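Local coordinates for protein UDP-N-Acetylenolpyruvylglucosamine Reductase (Thermus caldophilus, PDB 2GQT) that probably reduces UDP-N-acetylenolpyruvylglucosamine to UDP-N-acetylmuramate with FAD and NADPH, a step in building the peptidoglycan of the cell wall, at residues A[249-254]-A[260-265]. Residues are numbered along the deposited sequence; the frame is centred on the assembly and turned at random.
Sequences ELVRRV and LELEWE. With FAD (flavin-adenine dinucleotide), chain C.
Val251, on the inner side of helix 244-257, meets both Leu262 and Trp264 of the returning chain, and the evidence lies in its two branches. Its CB is directed toward segment 260-265, and there the side chain forks. CG1, anti to the backbone N (chi1 166°), lies 4.0 Å from Leu262 CD2. CG2, beside the backbone N, reaches the same Leu262 CD2 at 3.9 Å and also Trp264 CZ3 at 4.0 Å, approaching the indole obliquely. One leucine methyl thus touches both valine methyls, tip to tip. One turn on, the side chains of Val254 and Leu260 cross at an angle, with Val254 CG1 3.9 Å from Leu260 CD1. No hydrogen bond joins the segments, and all three residue pairs meet through carbon atoms, so the contact is apolar. Beyond it, Glu265 OE1 accepts a short hydrogen bond from FAD O3B (2.5 Å), while OE2 is hydrogen-bonded to Trp267 NE1. An alanine here would probably leave both without their mate. Within this C-terminal MurB domain, the Trp264 side chain lies about 6 Å from that of Cys199, the probable proton donor; Ile236 of strand 236-238 touches Val251 and Trp264, and Ile213 of helix 209-215 touches Val254 and Leu260.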
ATOM      1  N   GLU A 249     -15.077  15.217  -1.383  1.00 13.33           N
ATOM      2  CA  GLU A 249     -15.504  16.555  -0.988  1.00 13.43           C
ATOM      3  C   GLU A 249     -14.597  17.130   0.097  1.00 12.46           C
ATOM      4  O   GLU A 249     -14.194  18.290   0.032  1.00 12.44           O
ATOM      5  CB  GLU A 249     -16.950  16.541  -0.519  1.00 14.34           C
ATOM      6  CG  GLU A 249     -17.520  17.935  -0.333  1.00 16.15           C
ATOM      7  CD  GLU A 249     -19.003  17.936  -0.055  1.00 18.59           C
ATOM      8  OE1 GLU A 249     -19.471  18.857   0.645  1.00 21.08           O
ATOM      9  OE2 GLU A 249     -19.701  17.016  -0.528  1.00 20.37           O
ATOM     10  N   LEU A 250     -14.258  16.313   1.087  1.00 11.70           N
ATOM     11  CA  LEU A 250     -13.339  16.737   2.127  1.00 11.84           C
ATOM     12  C   LEU A 250     -11.950  17.063   1.577  1.00 11.42           C
ATOM     13  O   LEU A 250     -11.332  18.047   1.990  1.00 11.45           O
ATOM     14  CB  LEU A 250     -13.258  15.663   3.197  1.00 12.49           C
ATOM     15  CG  LEU A 250     -12.526  16.000   4.481  1.00 14.04           C
ATOM     16  CD1 LEU A 250     -13.072  17.276   5.134  1.00 15.24           C
ATOM     17  CD2 LEU A 250     -12.619  14.816   5.422  1.00 16.35           C
ATOM     18  N   VAL A 251     -11.473  16.242   0.639  1.00 10.43           N
ATOM     19  CA  VAL A 251     -10.215  16.515  -0.058  1.00 11.02           C
ATOM     20  C   VAL A 251     -10.248  17.897  -0.729  1.00 11.23           C
ATOM     21  O   VAL A 251      -9.309  18.693  -0.582  1.00 11.37           O
ATOM     22  CB  VAL A 251      -9.890  15.391  -1.073  1.00 11.03           C
ATOM     23  CG1 VAL A 251      -8.787  15.802  -2.029  1.00 11.79           C
ATOM     24  CG2 VAL A 251      -9.486  14.120  -0.328  1.00 11.54           C
ATOM     25  N   ARG A 252     -11.325  18.176  -1.455  1.00 12.00           N
ATOM     26  CA  ARG A 252     -11.476  19.467  -2.116  1.00 12.43           C
ATOM     27  C   ARG A 252     -11.507  20.618  -1.112  1.00 11.92           C
ATOM     28  O   ARG A 252     -10.964  21.691  -1.371  1.00 12.54           O
ATOM     29  CB  ARG A 252     -12.719  19.478  -2.997  1.00 12.60           C
ATOM     30  CG  ARG A 252     -12.581  18.644  -4.259  1.00 13.99           C
ATOM     31  CD  ARG A 252     -13.676  18.973  -5.266  1.00 15.01           C
ATOM     32  NE  ARG A 252     -15.010  18.821  -4.691  1.00 15.83           N
ATOM     33  CZ  ARG A 252     -15.673  17.671  -4.607  1.00 16.13           C
ATOM     34  NH1 ARG A 252     -15.137  16.543  -5.062  1.00 16.55           N
ATOM     35  NH2 ARG A 252     -16.881  17.647  -4.066  1.00 16.99           N
ATOM     36  N   ARG A 253     -12.127  20.393   0.043  1.00 11.50           N
ATOM     37  CA  ARG A 253     -12.164  21.410   1.085  1.00 11.79           C
ATOM     38  C   ARG A 253     -10.765  21.745   1.592  1.00 11.06           C
ATOM     39  O   ARG A 253     -10.442  22.916   1.798  1.00 11.59           O
ATOM     40  CB  ARG A 253     -13.064  20.958   2.230  1.00 12.49           C
ATOM     41  CG  ARG A 253     -14.546  20.896   1.859  1.00 15.02           C
ATOM     42  CD  ARG A 253     -15.213  22.232   2.092  1.00 18.61           C
ATOM     43  NE  ARG A 253     -15.439  22.421   3.520  1.00 20.80           N
ATOM     44  CZ  ARG A 253     -15.239  23.560   4.164  1.00 21.18           C
ATOM     45  NH1 ARG A 253     -14.781  24.623   3.503  1.00 20.78           N
ATOM     46  NH2 ARG A 253     -15.477  23.624   5.470  1.00 20.39           N
ATOM     47  N   VAL A 254      -9.923  20.726   1.758  1.00 10.39           N
ATOM     48  CA  VAL A 254      -8.532  20.963   2.155  1.00 10.82           C
ATOM     49  C   VAL A 254      -7.793  21.728   1.059  1.00 11.34           C
ATOM     50  O   VAL A 254      -7.053  22.664   1.344  1.00 11.45           O
ATOM     51  CB  VAL A 254      -7.765  19.648   2.510  1.00 10.41           C
ATOM     52  CG1 VAL A 254      -6.279  19.927   2.776  1.00 11.68           C
ATOM     53  CG2 VAL A 254      -8.403  18.966   3.709  1.00 11.12           C
ATOM     54  N   LEU A 260      -2.223  21.209  -1.726  1.00 17.18           N
ATOM     55  CA  LEU A 260      -1.745  19.849  -1.477  1.00 16.86           C
ATOM     56  C   LEU A 260      -2.225  18.882  -2.555  1.00 16.10           C
ATOM     57  O   LEU A 260      -3.355  18.993  -3.037  1.00 16.04           O
ATOM     58  CB  LEU A 260      -2.217  19.368  -0.102  1.00 16.53           C
ATOM     59  CG  LEU A 260      -1.690  20.087   1.147  1.00 17.90           C
ATOM     60  CD1 LEU A 260      -2.390  19.585   2.395  1.00 17.70           C
ATOM     61  CD2 LEU A 260      -0.184  19.923   1.280  1.00 19.08           C
ATOM     62  N   GLU A 261      -1.357  17.939  -2.928  1.00 16.15           N
ATOM     63  CA  GLU A 261      -1.707  16.877  -3.875  1.00 15.46           C
ATOM     64  C   GLU A 261      -1.973  15.587  -3.106  1.00 14.82           C
ATOM     65  O   GLU A 261      -1.351  15.336  -2.070  1.00 14.29           O
ATOM     66  CB  GLU A 261      -0.593  16.663  -4.916  1.00 16.23           C
ATOM     67  CG  GLU A 261      -0.379  17.829  -5.897  1.00 18.29           C
ATOM     68  CD  GLU A 261      -1.545  18.041  -6.862  1.00 20.94           C
ATOM     69  OE1 GLU A 261      -2.127  17.047  -7.351  1.00 22.28           O
ATOM     70  OE2 GLU A 261      -1.877  19.215  -7.142  1.00 23.24           O
ATOM     71  N   LEU A 262      -2.894  14.774  -3.619  1.00 14.40           N
ATOM     72  CA  LEU A 262      -3.220  13.487  -3.008  1.00 14.77           C
ATOM     73  C   LEU A 262      -2.071  12.498  -3.073  1.00 14.83           C
ATOM     74  O   LEU A 262      -1.405  12.368  -4.105  1.00 15.23           O
ATOM     75  CB  LEU A 262      -4.428  12.854  -3.691  1.00 15.60           C
ATOM     76  CG  LEU A 262      -5.822  13.252  -3.229  1.00 15.70           C
ATOM     77  CD1 LEU A 262      -6.839  12.457  -4.026  1.00 15.92           C
ATOM     78  CD2 LEU A 262      -5.999  13.003  -1.733  1.00 15.47           C
ATOM     79  N   GLU A 263      -1.854  11.805  -1.966  1.00 15.01           N
ATOM     80  CA  GLU A 263      -0.950  10.660  -1.922  1.00 15.55           C
ATOM     81  C   GLU A 263      -1.704   9.399  -2.371  1.00 15.00           C
ATOM     82  O   GLU A 263      -1.130   8.523  -3.027  1.00 14.30           O
ATOM     83  CB  GLU A 263      -0.387  10.498  -0.509  1.00 16.63           C
ATOM     84  CG  GLU A 263       0.541   9.305  -0.295  1.00 20.42           C
ATOM     85  CD  GLU A 263       1.932   9.472  -0.905  1.00 23.98           C
ATOM     86  OE1 GLU A 263       2.169  10.438  -1.652  1.00 25.77           O
ATOM     87  OE2 GLU A 263       2.798   8.610  -0.646  1.00 27.47           O
ATOM     88  N   TRP A 264      -2.991   9.316  -2.028  1.00 14.27           N
ATOM     89  CA  TRP A 264      -3.819   8.187  -2.450  1.00 14.07           C
ATOM     90  C   TRP A 264      -3.932   8.102  -3.951  1.00 13.87           C
ATOM     91  O   TRP A 264      -3.925   9.119  -4.643  1.00 14.44           O
ATOM     92  CB  TRP A 264      -5.249   8.306  -1.950  1.00 15.16           C
ATOM     93  CG  TRP A 264      -5.424   8.368  -0.506  1.00 16.54           C
ATOM     94  CD1 TRP A 264      -4.671   7.757   0.451  1.00 18.43           C
ATOM     95  CD2 TRP A 264      -6.465   9.059   0.173  1.00 17.26           C
ATOM     96  NE1 TRP A 264      -5.173   8.051   1.700  1.00 19.29           N
ATOM     97  CE2 TRP A 264      -6.284   8.841   1.551  1.00 18.48           C
ATOM     98  CE3 TRP A 264      -7.536   9.853  -0.256  1.00 16.76           C
ATOM     99  CZ2 TRP A 264      -7.127   9.397   2.507  1.00 17.93           C
ATOM    100  CZ3 TRP A 264      -8.374  10.398   0.690  1.00 17.63           C
ATOM    101  CH2 TRP A 264      -8.171  10.162   2.056  1.00 17.28           C
ATOM    102  N   GLU A 265      -4.087   6.882  -4.441  1.00 13.31           N
ATOM    103  CA  GLU A 265      -4.480   6.659  -5.812  1.00 13.51           C
ATOM    104  C   GLU A 265      -5.980   6.458  -5.870  1.00 13.15           C
ATOM    105  O   GLU A 265      -6.542   5.702  -5.073  1.00 12.58           O
ATOM    106  CB  GLU A 265      -3.786   5.423  -6.340  1.00 13.84           C
ATOM    107  CG  GLU A 265      -4.140   5.082  -7.770  1.00 14.48           C
ATOM    108  CD  GLU A 265      -3.396   3.868  -8.276  1.00 15.90           C
ATOM    109  OE1 GLU A 265      -2.414   3.447  -7.626  1.00 16.46           O
ATOM    110  OE2 GLU A 265      -3.795   3.342  -9.335  1.00 18.15           O
TER
HETATM  111  PA  FAD C 601      -2.920  -1.109  -2.693  1.00  6.88           P
HETATM  112  O1A FAD C 601      -3.436   0.050  -1.947  1.00  7.23           O
HETATM  113  O2A FAD C 601      -3.737  -2.337  -2.819  1.00  6.86           O
HETATM  114  O5B FAD C 601      -2.483  -0.686  -4.158  1.00  7.10           O
HETATM  115  C5B FAD C 601      -1.665   0.475  -4.340  1.00  8.23           C
HETATM  116  C4B FAD C 601      -1.087   0.485  -5.738  1.00  8.05           C
HETATM  117  O4B FAD C 601      -0.200  -0.644  -5.876  1.00  7.34           O
HETATM  118  C3B FAD C 601      -2.131   0.352  -6.855  1.00  8.81           C
HETATM  119  O3B FAD C 601      -1.644   1.066  -7.992  1.00 10.30           O
HETATM  120  C2B FAD C 601      -2.123  -1.147  -7.129  1.00  8.26           C
HETATM  121  O2B FAD C 601      -2.563  -1.456  -8.451  1.00  8.97           O
HETATM  122  C1B FAD C 601      -0.647  -1.453  -6.993  1.00  8.04           C
HETATM  123  N9A FAD C 601      -0.314  -2.860  -6.690  1.00  7.32           N
HETATM  124  C8A FAD C 601      -0.705  -3.568  -5.618  1.00  7.52           C
HETATM  125  N7A FAD C 601      -0.177  -4.792  -5.690  1.00  7.47           N
HETATM  126  C5A FAD C 601       0.576  -4.855  -6.794  1.00  7.00           C
HETATM  127  C6A FAD C 601       1.346  -5.848  -7.412  1.00  6.91           C
HETATM  128  N6A FAD C 601       1.505  -7.072  -6.893  1.00  8.04           N
HETATM  129  N1A FAD C 601       1.975  -5.545  -8.565  1.00  8.05           N
HETATM  130  C2A FAD C 601       1.851  -4.334  -9.127  1.00  8.65           C
HETATM  131  N3A FAD C 601       1.120  -3.361  -8.591  1.00  8.09           N
HETATM  132  C4A FAD C 601       0.480  -3.621  -7.435  1.00  7.09           C
HETATM  133  N1  FAD C 601       2.906   4.350   2.839  1.00 10.78           N
HETATM  134  C2  FAD C 601       4.243   4.654   2.986  1.00 10.76           C
HETATM  135  O2  FAD C 601       4.954   4.765   1.997  1.00 11.23           O
HETATM  136  N3  FAD C 601       4.773   4.861   4.256  1.00 10.66           N
HETATM  137  C4  FAD C 601       3.994   4.745   5.401  1.00 10.75           C
HETATM  138  O4  FAD C 601       4.503   4.925   6.512  1.00 11.26           O
HETATM  139  C4X FAD C 601       2.646   4.427   5.243  1.00 10.21           C
HETATM  140  N5  FAD C 601       1.826   4.311   6.362  1.00 11.95           N
HETATM  141  C5X FAD C 601       0.489   3.927   6.196  1.00 11.12           C
HETATM  142  C6  FAD C 601      -0.308   3.746   7.328  1.00 11.84           C
HETATM  143  C7  FAD C 601      -1.637   3.352   7.204  1.00 12.13           C
HETATM  144  C7M FAD C 601      -2.488   3.148   8.463  1.00 13.44           C
HETATM  145  C8  FAD C 601      -2.171   3.146   5.927  1.00 11.92           C
HETATM  146  C8M FAD C 601      -3.636   2.717   5.769  1.00 12.56           C
HETATM  147  C9  FAD C 601      -1.377   3.336   4.799  1.00 11.32           C
HETATM  148  C9A FAD C 601      -0.044   3.726   4.917  1.00 11.55           C
HETATM  149  N10 FAD C 601       0.768   3.919   3.786  1.00 10.88           N
HETATM  150  C10 FAD C 601       2.113   4.235   3.964  1.00 10.28           C
HETATM  151  C1' FAD C 601       0.233   3.821   2.403  1.00  9.70           C
HETATM  152  C2' FAD C 601       0.227   2.377   1.876  1.00  9.86           C
HETATM  153  O2' FAD C 601       0.306   1.434   2.964  1.00  9.75           O
HETATM  154  C3' FAD C 601       1.384   2.101   0.915  1.00  9.30           C
HETATM  155  O3' FAD C 601       1.271   2.951  -0.235  1.00 10.00           O
HETATM  156  C4' FAD C 601       1.435   0.626   0.494  1.00  9.36           C
HETATM  157  O4' FAD C 601       2.649   0.382  -0.218  1.00 10.41           O
HETATM  158  C5' FAD C 601       0.253   0.198  -0.372  1.00  8.62           C
HETATM  159  O5' FAD C 601       0.332  -1.221  -0.507  1.00  7.88           O
HETATM  160  P   FAD C 601      -1.007  -2.069  -0.696  1.00  7.79           P
HETATM  161  O1P FAD C 601      -0.590  -3.476  -0.853  1.00  7.60           O
HETATM  162  O2P FAD C 601      -2.024  -1.720   0.318  1.00  7.81           O
HETATM  163  O3P FAD C 601      -1.449  -1.519  -2.139  1.00  7.28           O